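PDB 3IMK: putative molybdenum carrier protein from Syntrophus aciditrophicus SB, which is of unknown function but may bind or carry molybdenum, and belongs to the circularly permuted YpsA branch of the SLOG superfamily. Local coordinates for residues T17-A22 / Q147-L152; A27-I32 / L152-L157; K40-L43 / G47-P50; G87-T92 / A135-G140; L104-D109 / E114-L119. All coordinates share one frame; numbering follows the deposited sequence. Where two conformers were deposited one is given.

From the N terminus, the chain opens contact 1 at the first turn of helix 19-29 and contact 2 at that helix's other end. Contact 3 then closes a short loop between strands 34-38 and 56-57, at the far end of the molecule from contact 5. Contact 4 opens on helix 87-98 and encloses contact 5, where edge strand 103-107 meets helix 113-126, before closing at the end of strand 131-135 and in the loop that follows. Helix 145-157 finally closes contact 1 and then contact 2, so these two cross, share Leu152, and enclose the other three. Leu152 also reaches Ala116 of contact 5, and Ala19 of contact 1 packs on Gly136 of contact 4.

Contact 1. Residues T17-A22 / Q147-L152; sequences TGADRA and QATMDL
Ala19 and Ala22, on the first turn of helix 19-29, pack against Thr149 and Met150 of helix 145-157, joining two helices on one face of the Rossmann-like parallel sheet. Small residues on the first helix permit a close approach, with CA of Ala22 and CA of Met150 5.7 Å apart. No hydrogen bond crosses; the contact is made by packing.

Thr149 carries much of it. Its CB already touches the methyl of Ala22, CB to CB 3.6 Å. Beyond CB the two branches part. CG2, anti to the backbone N, presses on CB of Ala22 at 3.5 Å and also passes near the carbonyl O of Ala19. OG1 lies beside the backbone N (chi1 -64°), where it faces CA of Ala19 at 3.9 Å but finds its polar partner in its own helix, hydrogen-bonding with the carbonyl O of Ile145. The hydroxyl is thus satisfied although the residue is buried, and it meets Ala19 in van der Waals contact alone.

In the conformer described, CG of Met150, a selenomethionine with two deposited conformers, lies 3.8 Å from CB of Ala22. Further along, its side chain reaches Asp25 and Phe26 of helix 19-29. Before that helix, Gly18 holds the N-cap position, and its backbone N binds a sulfonate oxygen of a MES molecule, probably from the crystallisation liquor. On the exposed side of helix 145-157, NE2 of Gln147 donates to OD1 of Asp151 at 2.9 Å, reaching the carboxylate from above its plane.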
# COMPACT_ATOMS: atom_id res chain seq x y z
N THR A 17 -10.59 1.79 -2.67
CA THR A 17 -10.86 0.38 -2.94
C THR A 17 -9.64 -0.23 -3.63
O THR A 17 -8.72 0.44 -4.10
CB THR A 17 -12.06 0.23 -3.91
OG1 THR A 17 -11.69 0.87 -5.12
CG2 THR A 17 -13.33 0.91 -3.32
N GLY A 18 -9.61 -1.56 -3.70
CA GLY A 18 -8.51 -2.24 -4.34
C GLY A 18 -7.32 -2.50 -3.45
O GLY A 18 -7.48 -2.95 -2.34
N ALA A 19 -6.13 -2.14 -3.90
CA ALA A 19 -4.92 -2.38 -3.13
C ALA A 19 -4.95 -1.70 -1.75
O ALA A 19 -4.59 -2.32 -0.74
CB ALA A 19 -3.66 -1.89 -3.92
N ASP A 20 -5.34 -0.42 -1.70
CA ASP A 20 -5.31 0.30 -0.41
C ASP A 20 -6.18 -0.44 0.63
O ASP A 20 -5.84 -0.50 1.84
CB ASP A 20 -5.90 1.71 -0.55
CG ASP A 20 -5.00 2.75 -1.18
OD1 ASP A 20 -3.87 2.48 -1.57
OD2 ASP A 20 -5.53 3.90 -1.26
N ARG A 21 -7.37 -0.85 0.22
CA ARG A 21 -8.35 -1.44 1.13
C ARG A 21 -7.90 -2.82 1.60
O ARG A 21 -7.98 -3.16 2.81
CB ARG A 21 -9.73 -1.47 0.48
CG ARG A 21 -10.88 -1.63 1.51
CD ARG A 21 -11.10 -0.34 2.36
NE ARG A 21 -11.45 0.85 1.59
CZ ARG A 21 -12.67 1.15 1.15
NH1 ARG A 21 -13.69 0.35 1.42
NH2 ARG A 21 -12.88 2.25 0.44
N ALA A 22 -7.30 -3.60 0.68
CA ALA A 22 -6.72 -4.86 1.06
C ALA A 22 -5.61 -4.67 2.09
O ALA A 22 -5.46 -5.48 3.03
CB ALA A 22 -6.18 -5.64 -0.17
N GLN A 147 -7.95 -9.01 -3.96
CA GLN A 147 -7.60 -10.35 -3.47
C GLN A 147 -6.13 -10.70 -3.73
O GLN A 147 -5.52 -11.43 -2.95
CB GLN A 147 -8.50 -11.44 -4.06
CG GLN A 147 -8.39 -12.79 -3.33
CD GLN A 147 -8.74 -12.69 -1.85
OE1 GLN A 147 -9.78 -12.11 -1.50
NE2 GLN A 147 -7.88 -13.20 -0.96
N ALA A 148 -5.59 -10.22 -4.84
CA ALA A 148 -4.20 -10.47 -5.12
C ALA A 148 -3.31 -9.84 -4.03
O ALA A 148 -2.29 -10.44 -3.60
CB ALA A 148 -3.83 -9.89 -6.48
N THR A 149 -3.68 -8.62 -3.62
CA THR A 149 -2.98 -7.93 -2.54
C THR A 149 -3.07 -8.73 -1.23
O THR A 149 -2.07 -8.93 -0.54
CB THR A 149 -3.51 -6.49 -2.39
OG1 THR A 149 -3.17 -5.80 -3.60
CG2 THR A 149 -2.81 -5.79 -1.23
N MSE A 150 -4.29 -9.18 -0.87
CA MSE A 150 -4.45 -10.02 0.32
C MSE A 150 -3.55 -11.25 0.26
O MSE A 150 -2.89 -11.59 1.24
CB MSE A 150 -5.92 -10.43 0.54
CG MSE A 150 -6.89 -9.27 0.77
SE MSE A 150 -6.66 -8.48 2.49
CE MSE A 150 -7.30 -9.85 3.72
N ASP A 151 -3.57 -11.93 -0.88
CA ASP A 151 -2.87 -13.20 -1.04
C ASP A 151 -1.36 -12.95 -0.95
O ASP A 151 -0.64 -13.71 -0.32
CB ASP A 151 -3.22 -13.85 -2.39
CG ASP A 151 -4.64 -14.35 -2.48
OD1 ASP A 151 -5.32 -14.44 -1.45
OD2 ASP A 151 -5.07 -14.66 -3.65
N LEU A 152 -0.89 -11.87 -1.57
CA LEU A 152 0.53 -11.51 -1.52
C LEU A 152 0.98 -11.23 -0.08
O LEU A 152 2.04 -11.69 0.38
CB LEU A 152 0.80 -10.30 -2.44
CG LEU A 152 2.23 -9.73 -2.43
CD1 LEU A 152 3.24 -10.81 -2.79
CD2 LEU A 152 2.28 -8.58 -3.42

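Contact 2. Residues A27-I32 / L152-L157; sequences AIKHHI and LLEVFL
A Schellman motif ends helix 19-29, and there Lys29 and His30 converge on one carboxylate oxygen of Glu154 in helix 145-157. His31, with positive phi, is the C-prime residue: Ile32 N binds Ala27 O while His31 N binds Ile28 O, and the chain turns away directly after the two basic residues.

OE2 of Glu154 accepts twice. NE2 of His30 gives it a short, nearly straight hydrogen bond, 2.6 Å long with 172° at the hydrogen. The oxygen sits at the edge of the imidazole and in its plane, whereas the ring and carboxylate planes are 54° apart. NZ of Lys29 forms a salt bridge to the same OE2 at 2.7 Å, arriving over the other face of the carboxylate. The lysine is fully extended, whereas Glu154 bends at chi2 (-78°), which swings its carboxylate across to helix 19-29. With two donors on OE2, the carboxylate probably stays charged and may favour a protonated imidazole. Putting an alanine at Glu154 would probably leave the charge of Lys29 without its mate and NE2 of His30 without this acceptor.

One apolar touch accompanies the polar group, CD1 of Ile32 against CD1 of Leu157 at 4.0 Å. Beneath this surface contact Phe26 of helix 19-29 stacks with the His30 ring and touches Ile32, Leu153, Glu154 and Leu157. Helix 145-157 turns Leu152, Val155 and Phe156 to helix 113-126, so it lies between that helix and helix 19-29.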
# COMPACT_ATOMS: atom_id res chain seq x y z
N ALA A 27 -4.00 -5.73 7.57
CA ALA A 27 -3.46 -5.26 8.86
C ALA A 27 -4.43 -5.63 9.98
O ALA A 27 -4.04 -6.13 11.04
CB ALA A 27 -3.20 -3.75 8.84
N ILE A 28 -5.71 -5.33 9.79
CA ILE A 28 -6.73 -5.63 10.81
C ILE A 28 -6.79 -7.14 11.14
O ILE A 28 -6.73 -7.52 12.32
CB ILE A 28 -8.10 -5.08 10.35
CG1 ILE A 28 -8.07 -3.53 10.37
CG2 ILE A 28 -9.26 -5.59 11.28
CD1 ILE A 28 -9.18 -2.84 9.63
N LYS A 29 -6.79 -7.96 10.10
CA LYS A 29 -6.85 -9.42 10.26
C LYS A 29 -5.67 -9.94 11.08
O LYS A 29 -5.81 -10.83 11.93
CB LYS A 29 -6.91 -10.09 8.88
CG LYS A 29 -7.00 -11.60 8.86
CD LYS A 29 -7.11 -12.05 7.40
CE LYS A 29 -6.87 -13.54 7.17
NZ LYS A 29 -6.66 -13.74 5.70
N HIS A 30 -4.48 -9.36 10.88
CA HIS A 30 -3.25 -9.80 11.57
C HIS A 30 -2.83 -8.95 12.77
O HIS A 30 -1.75 -9.12 13.34
CB HIS A 30 -2.13 -9.97 10.57
CG HIS A 30 -2.42 -11.07 9.60
ND1 HIS A 30 -2.07 -12.38 9.87
CD2 HIS A 30 -3.14 -11.10 8.45
CE1 HIS A 30 -2.49 -13.15 8.88
NE2 HIS A 30 -3.13 -12.40 8.00
N HIS A 31 -3.73 -8.07 13.19
CA HIS A 31 -3.52 -7.16 14.32
C HIS A 31 -2.19 -6.40 14.19
O HIS A 31 -1.48 -6.19 15.20
CB HIS A 31 -3.60 -7.88 15.68
CG HIS A 31 -3.86 -6.93 16.81
ND1 HIS A 31 -5.07 -6.29 16.98
CD2 HIS A 31 -3.09 -6.56 17.88
CE1 HIS A 31 -5.02 -5.53 18.06
NE2 HIS A 31 -3.84 -5.67 18.63
N ILE A 32 -1.92 -5.94 12.98
CA ILE A 32 -0.81 -5.02 12.74
C ILE A 32 -1.39 -3.60 12.82
O ILE A 32 -2.44 -3.35 12.19
CB ILE A 32 -0.18 -5.26 11.35
CG1 ILE A 32 0.36 -6.70 11.28
CG2 ILE A 32 0.91 -4.21 11.05
CD1 ILE A 32 0.83 -7.10 9.87
N LEU A 152 -0.89 -11.87 -1.57
CA LEU A 152 0.53 -11.51 -1.52
C LEU A 152 0.98 -11.23 -0.08
O LEU A 152 2.04 -11.69 0.38
CB LEU A 152 0.80 -10.30 -2.44
CG LEU A 152 2.23 -9.73 -2.43
CD1 LEU A 152 3.24 -10.81 -2.79
CD2 LEU A 152 2.28 -8.58 -3.42
N LEU A 153 0.22 -10.39 0.62
CA LEU A 153 0.58 -10.04 1.99
C LEU A 153 0.56 -11.26 2.91
O LEU A 153 1.39 -11.37 3.84
CB LEU A 153 -0.31 -8.89 2.50
CG LEU A 153 -0.10 -7.55 1.79
CD1 LEU A 153 -1.15 -6.51 2.29
CD2 LEU A 153 1.31 -7.03 1.91
N GLU A 154 -0.37 -12.17 2.65
CA GLU A 154 -0.39 -13.41 3.43
C GLU A 154 0.91 -14.20 3.29
O GLU A 154 1.41 -14.75 4.26
CB GLU A 154 -1.60 -14.25 3.09
CG GLU A 154 -2.90 -13.63 3.64
CD GLU A 154 -3.15 -13.85 5.18
OE1 GLU A 154 -2.53 -14.76 5.79
OE2 GLU A 154 -4.04 -13.13 5.72
N VAL A 155 1.44 -14.28 2.08
CA VAL A 155 2.71 -15.02 1.90
C VAL A 155 3.86 -14.25 2.52
O VAL A 155 4.73 -14.84 3.18
CB VAL A 155 3.00 -15.35 0.40
CG1 VAL A 155 4.36 -16.07 0.25
CG2 VAL A 155 1.84 -16.16 -0.23
N PHE A 156 3.85 -12.92 2.35
CA PHE A 156 4.88 -12.06 2.92
C PHE A 156 4.94 -12.09 4.46
O PHE A 156 6.03 -12.21 5.02
CB PHE A 156 4.72 -10.62 2.35
CG PHE A 156 5.54 -9.57 3.03
CD1 PHE A 156 6.89 -9.75 3.25
CD2 PHE A 156 4.98 -8.37 3.38
CE1 PHE A 156 7.64 -8.78 3.92
CE2 PHE A 156 5.71 -7.37 4.01
CZ PHE A 156 7.05 -7.59 4.27
N LEU A 157 3.78 -11.98 5.12
CA LEU A 157 3.71 -11.75 6.61
C LEU A 157 2.90 -12.74 7.43
O LEU A 157 2.85 -12.63 8.66
CB LEU A 157 3.12 -10.39 6.91
CG LEU A 157 3.99 -9.20 6.57
CD1 LEU A 157 3.19 -7.90 6.74
CD2 LEU A 157 5.29 -9.23 7.39

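Contact 3. Residues K40-L43 / G47-P50; sequences KGRL and GRVP
Val49 N donates to Arg42 O at 2.9 Å, nearly straight and in the carbonyl plane, drawing together two irregular pieces of the loop that joins strands 34-38 and 56-57 of the Rossmann-like sheet. Arg42 has left-handed helical backbone angles. Its carbonyl O also receives a CA-H contact from Arg48 and lies against CG2 of Val49, at 3.4 Å, so several groups of segment 47-50 gather round it.

The buried side chain of Arg42 ties the loop a second time, now as donor. Its chain bends at chi3 (64°) and turns the guanidinium edge to the backbone of segment 47-50. NE gives Val49 O a 2.8 Å bond that lies in the guanidinium plane. NH2 makes a weak second approach to Val49 O and a bond to Pro50 O, 2.9 Å long, the latter reached from above the carbonyl plane. Tyr53 O, further along the loop, also accepts from NH2, so one guanidinium binds three backbone carbonyls, those of Val49, Pro50 and Tyr53.

Arg48, extended from CG to NE, runs obliquely across Arg42. One face of its guanidinium covers CD of Arg42, which is 3.5 Å from NH2 of Arg48. The two NE atoms stand 4.5 Å apart, and this like-charge approach is probably eased by Glu51, which forms a salt bridge with NH2 of Arg48 and a long, weak ion pair with Arg42. A water links Gly41 and Arg48: it donates to Gly41 O at 2.7 Å and accepts from NH1 of Arg48, lying in that guanidinium's plane.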
# COMPACT_ATOMS: atom_id res chain seq x y z
N LYS A 40 -10.22 14.79 2.51
CA LYS A 40 -11.30 15.36 3.29
C LYS A 40 -12.61 14.68 2.90
O LYS A 40 -12.86 14.45 1.73
CB LYS A 40 -11.38 16.86 3.07
CG LYS A 40 -12.34 17.55 4.00
CD LYS A 40 -12.44 19.04 3.65
CE LYS A 40 -13.22 19.34 2.35
NZ LYS A 40 -13.50 20.81 2.21
N GLY A 41 -13.42 14.32 3.89
CA GLY A 41 -14.68 13.62 3.65
C GLY A 41 -14.54 12.12 3.48
O GLY A 41 -15.52 11.42 3.28
N ARG A 42 -13.32 11.61 3.61
CA ARG A 42 -13.05 10.19 3.47
C ARG A 42 -13.46 9.65 2.09
O ARG A 42 -13.94 8.52 1.94
CB ARG A 42 -13.68 9.34 4.61
CG ARG A 42 -13.49 9.86 5.99
CD ARG A 42 -14.35 9.07 6.96
NE ARG A 42 -13.99 7.66 7.08
CZ ARG A 42 -13.07 7.21 7.94
NH1 ARG A 42 -12.34 8.03 8.67
NH2 ARG A 42 -12.85 5.91 8.03
N LEU A 43 -13.25 10.46 1.06
CA LEU A 43 -13.74 10.08 -0.26
C LEU A 43 -13.00 8.89 -0.85
O LEU A 43 -11.76 8.77 -0.69
CB LEU A 43 -13.69 11.25 -1.24
CG LEU A 43 -14.38 12.50 -0.75
CD1 LEU A 43 -14.26 13.64 -1.84
CD2 LEU A 43 -15.86 12.28 -0.40
N GLY A 47 -17.91 5.10 -2.19
CA GLY A 47 -18.42 5.88 -1.09
C GLY A 47 -17.46 6.08 0.06
O GLY A 47 -16.34 5.58 0.05
N ARG A 48 -17.90 6.87 1.02
CA ARG A 48 -17.17 7.26 2.22
C ARG A 48 -16.45 6.01 2.81
O ARG A 48 -17.08 4.98 3.03
CB ARG A 48 -18.17 7.85 3.22
CG ARG A 48 -17.55 8.47 4.46
CD ARG A 48 -18.62 9.03 5.38
NE ARG A 48 -18.07 9.48 6.65
CZ ARG A 48 -17.55 10.68 6.87
NH1 ARG A 48 -17.49 11.58 5.90
NH2 ARG A 48 -17.09 10.99 8.09
N VAL A 49 -15.16 6.10 3.06
CA VAL A 49 -14.45 4.94 3.64
C VAL A 49 -15.14 4.62 4.97
O VAL A 49 -15.30 5.50 5.82
CB VAL A 49 -12.93 5.23 3.89
CG1 VAL A 49 -12.28 4.01 4.55
CG2 VAL A 49 -12.18 5.63 2.59
N PRO A 50 -15.56 3.35 5.17
CA PRO A 50 -16.33 3.02 6.37
C PRO A 50 -15.67 3.48 7.67
O PRO A 50 -14.45 3.47 7.80
CB PRO A 50 -16.47 1.50 6.30
CG PRO A 50 -16.49 1.22 4.85
CD PRO A 50 -15.50 2.22 4.25
O HOH W 1 -18.15 11.67 2.71

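Contact 4. Residues G87-T92 / A135-G140; sequences GGSALT and AGPRAG
Ser89 points its hydroxyl over the face of the peptide bond between Gly136 and Pro137, while Thr92, one turn further along helix 87-98, turns a methyl to Ala135. OG of Ser89 stands almost directly above Gly136 C, at 3.1 Å. It is also 3.2 Å from Pro137 N, which has no hydrogen to give, so this is close polar packing and no hydrogen bond. CD of Pro137 borders the same oxygen at 3.5 Å. The hydroxyl is placed there by chi1 of -62°, with OG anti to the carbonyl carbon.

Thr92 is split by function. CG2 meets CB of Ala135 at 3.8 Å, while OG1 turns back on its own helix and donates to Gly88 O at 2.9 Å. That carbonyl also accepts from Thr92 N, the two donors coming over opposite faces of its plane. With an alanine in place of Thr92, Gly88 O would probably lose one of these donors, and a gap would be likely to open beside Ala135 CB.

Around Thr92 lie Thr67 and Val71 of helix 63-72 and Thr77 and Ile79 of strand 76-81. The backbone angles of Gly136 call for glycine, and its carbonyl O binds a glycerol, probably from the crystallisation liquor. A glycine-containing loop leaving the C-terminal end of a parallel strand beside a helix start is where Rossmann-like folds commonly place their ligand pocket.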
# COMPACT_ATOMS: atom_id res chain seq x y z
N GLY A 87 -1.99 6.24 -13.88
CA GLY A 87 -2.85 6.96 -12.97
C GLY A 87 -2.24 7.15 -11.59
O GLY A 87 -1.04 7.47 -11.49
N GLY A 88 -3.05 7.01 -10.55
CA GLY A 88 -2.62 7.28 -9.18
C GLY A 88 -1.43 6.44 -8.74
O GLY A 88 -0.61 6.89 -7.96
N SER A 89 -1.39 5.19 -9.22
CA SER A 89 -0.28 4.30 -8.86
C SER A 89 1.04 4.79 -9.47
O SER A 89 2.07 4.72 -8.83
CB SER A 89 -0.58 2.86 -9.28
OG SER A 89 -1.71 2.35 -8.59
N ALA A 90 1.00 5.27 -10.72
CA ALA A 90 2.19 5.83 -11.34
C ALA A 90 2.64 7.11 -10.60
O ALA A 90 3.84 7.36 -10.46
CB ALA A 90 1.96 6.12 -12.83
N LEU A 91 1.67 7.91 -10.17
CA LEU A 91 1.94 9.15 -9.40
C LEU A 91 2.59 8.79 -8.08
O LEU A 91 3.51 9.47 -7.63
CB LEU A 91 0.65 9.90 -9.12
CG LEU A 91 0.81 11.27 -8.46
CD1 LEU A 91 1.66 12.22 -9.31
CD2 LEU A 91 -0.58 11.84 -8.13
N THR A 92 2.11 7.72 -7.44
CA THR A 92 2.71 7.26 -6.18
C THR A 92 4.21 7.04 -6.37
O THR A 92 5.01 7.46 -5.57
CB THR A 92 2.03 5.96 -5.67
OG1 THR A 92 0.64 6.19 -5.48
CG2 THR A 92 2.66 5.42 -4.41
N ALA A 135 0.13 0.75 -1.83
CA ALA A 135 -0.64 1.45 -2.86
C ALA A 135 -0.89 0.57 -4.05
O ALA A 135 -0.21 -0.42 -4.30
CB ALA A 135 0.16 2.72 -3.29
N GLY A 136 -1.84 0.99 -4.87
CA GLY A 136 -2.13 0.31 -6.12
C GLY A 136 -3.49 0.72 -6.66
O GLY A 136 -4.18 1.59 -6.09
N PRO A 137 -3.88 0.13 -7.80
CA PRO A 137 -5.13 0.59 -8.46
C PRO A 137 -6.42 0.36 -7.65
O PRO A 137 -6.48 -0.50 -6.75
CB PRO A 137 -5.21 -0.25 -9.73
CG PRO A 137 -3.85 -0.79 -9.92
CD PRO A 137 -3.12 -0.84 -8.61
N ARG A 138 -7.42 1.19 -7.93
CA ARG A 138 -8.75 1.02 -7.35
C ARG A 138 -9.41 -0.21 -7.95
O ARG A 138 -9.07 -0.66 -9.07
CB ARG A 138 -9.58 2.27 -7.58
CG ARG A 138 -9.94 2.55 -9.06
CD ARG A 138 -10.63 3.88 -9.15
NE ARG A 138 -10.67 4.47 -10.50
CZ ARG A 138 -11.58 4.22 -11.43
NH1 ARG A 138 -12.57 3.39 -11.20
NH2 ARG A 138 -11.51 4.84 -12.59
N ALA A 139 -10.38 -0.75 -7.24
CA ALA A 139 -11.07 -1.97 -7.69
C ALA A 139 -11.75 -1.81 -9.02
O ALA A 139 -11.84 -2.76 -9.81
CB ALA A 139 -12.07 -2.45 -6.63
N GLY A 140 -12.31 -0.64 -9.28
CA GLY A 140 -12.93 -0.39 -10.58
C GLY A 140 -11.99 -0.47 -11.77
O GLY A 140 -12.45 -0.63 -12.93

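Contact 5. Residues L104-D109 / E114-L119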
# COMPACT_ATOMS: atom_id res chain seq x y z
N LEU A 104 9.12 -0.15 -4.04
CA LEU A 104 9.13 -1.38 -4.76
C LEU A 104 7.82 -1.54 -5.45
O LEU A 104 6.78 -1.55 -4.81
CB LEU A 104 9.38 -2.55 -3.79
CG LEU A 104 9.34 -3.97 -4.38
CD1 LEU A 104 10.36 -4.15 -5.50
CD2 LEU A 104 9.54 -5.03 -3.28
N HIS A 105 7.83 -1.72 -6.76
CA HIS A 105 6.66 -2.03 -7.54
C HIS A 105 6.68 -3.53 -7.89
O HIS A 105 7.60 -3.97 -8.56
CB HIS A 105 6.65 -1.23 -8.88
CG HIS A 105 5.57 -1.67 -9.83
ND1 HIS A 105 5.68 -1.58 -11.20
CD2 HIS A 105 4.34 -2.18 -9.57
CE1 HIS A 105 4.57 -2.06 -11.75
NE2 HIS A 105 3.73 -2.41 -10.79
N ILE A 106 5.66 -4.23 -7.41
CA ILE A 106 5.39 -5.63 -7.76
C ILE A 106 4.31 -5.64 -8.83
O ILE A 106 3.17 -5.25 -8.58
CB ILE A 106 4.96 -6.44 -6.53
CG1 ILE A 106 6.10 -6.52 -5.53
CG2 ILE A 106 4.47 -7.85 -6.92
CD1 ILE A 106 7.43 -7.20 -6.04
N ASP A 107 4.65 -6.16 -10.01
CA ASP A 107 3.73 -6.35 -11.12
C ASP A 107 3.39 -7.86 -11.13
O ASP A 107 4.18 -8.70 -11.54
CB ASP A 107 4.37 -5.90 -12.44
CG ASP A 107 3.46 -6.08 -13.63
OD1 ASP A 107 2.40 -6.76 -13.53
OD2 ASP A 107 3.76 -5.52 -14.70
N LEU A 108 2.19 -8.18 -10.65
CA LEU A 108 1.75 -9.56 -10.50
C LEU A 108 1.33 -10.18 -11.81
O LEU A 108 0.93 -11.35 -11.80
CB LEU A 108 0.64 -9.65 -9.43
CG LEU A 108 1.10 -9.42 -8.01
CD1 LEU A 108 -0.08 -9.45 -7.04
CD2 LEU A 108 2.17 -10.40 -7.55
N ASP A 109 1.51 -9.48 -12.93
CA ASP A 109 1.53 -10.16 -14.24
C ASP A 109 2.93 -10.68 -14.63
O ASP A 109 3.04 -11.46 -15.59
CB ASP A 109 1.03 -9.26 -15.37
CG ASP A 109 -0.47 -9.07 -15.37
OD1 ASP A 109 -1.22 -9.74 -14.61
OD2 ASP A 109 -0.95 -8.20 -16.16
N GLU A 114 4.40 -15.84 -4.71
CA GLU A 114 5.40 -16.41 -3.82
C GLU A 114 6.75 -15.75 -4.01
O GLU A 114 7.44 -15.46 -3.05
CB GLU A 114 5.54 -17.91 -4.06
CG GLU A 114 4.28 -18.71 -3.75
CD GLU A 114 3.31 -18.84 -4.94
OE1 GLU A 114 3.49 -18.20 -5.97
OE2 GLU A 114 2.34 -19.65 -4.83
N ASP A 115 7.15 -15.54 -5.23
CA ASP A 115 8.48 -14.94 -5.52
C ASP A 115 8.48 -13.44 -5.15
O ASP A 115 9.46 -12.89 -4.64
CB ASP A 115 8.84 -15.20 -6.98
CG ASP A 115 8.96 -16.73 -7.31
OD1 ASP A 115 9.26 -17.49 -6.41
OD2 ASP A 115 8.86 -17.07 -8.46
N ALA A 116 7.35 -12.78 -5.41
CA ALA A 116 7.20 -11.40 -4.99
C ALA A 116 7.39 -11.23 -3.49
O ALA A 116 7.97 -10.26 -3.03
CB ALA A 116 5.82 -10.82 -5.42
N ALA A 117 6.81 -12.15 -2.71
CA ALA A 117 6.93 -12.08 -1.24
C ALA A 117 8.41 -12.10 -0.84
O ALA A 117 8.82 -11.36 0.07
CB ALA A 117 6.17 -13.23 -0.58
N THR A 118 9.20 -12.93 -1.52
CA THR A 118 10.66 -12.97 -1.27
C THR A 118 11.31 -11.62 -1.54
O THR A 118 12.11 -11.09 -0.74
CB THR A 118 11.31 -14.04 -2.07
OG1 THR A 118 10.79 -15.29 -1.61
CG2 THR A 118 12.88 -14.05 -1.94
N LEU A 119 10.96 -11.02 -2.68
CA LEU A 119 11.47 -9.69 -3.00
C LEU A 119 11.09 -8.63 -1.96
O LEU A 119 11.89 -7.75 -1.63
CB LEU A 119 11.04 -9.22 -4.40
CG LEU A 119 11.94 -9.53 -5.58
CD1 LEU A 119 12.61 -10.88 -5.60
CD2 LEU A 119 11.24 -9.22 -6.91
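Ile106 on edge strand 103-107 meets Ala116 on helix 113-126, the helix that follows it in the chain and folds back over the sheet. The two form a beta-alpha unit of the Rossmann-like fold: the axes of the short segments run antiparallel at 174° and pass 9.7 Å apart.

The packing is apolar. Two branches of Ile106 bear on the methyl of Ala116: CG2 lies 3.6 Å from CB of Ala116, and CD1 lies a little farther from the same CB. CG2 stands anti to the backbone N and CG1 beside it (chi1 -65°), an arrangement that presents both branches to the helix. Leu108, just past the strand, adds CD2 at 4.2 Å from the same CB of Ala116, so the alanine is met by two side chains. CD1 of Ile106 also approaches CD2 of Leu119, but loosely, at 4.4 Å. At the start of the segment CD2 of Leu104 lies against the carbonyl O of Leu119, 4.0 Å away. No hydrogen bond joins the two segments.

Neighbours extend this layer. Helix 145-157 covers Ala116 with Leu152 and reaches Leu108 with Ala148, while Leu104 also touches Ile120 and Trp123 of helix 113-126.

A polar turn follows the strand: Asp107 forms an Asx turn, and its OD1 accepts as well from Gly83 N. The turn's own bond, Asp109 N to Asp107 OD1, is 2.9 Å long and reaches the oxygen on its anti side, 33° out of the carboxylate plane.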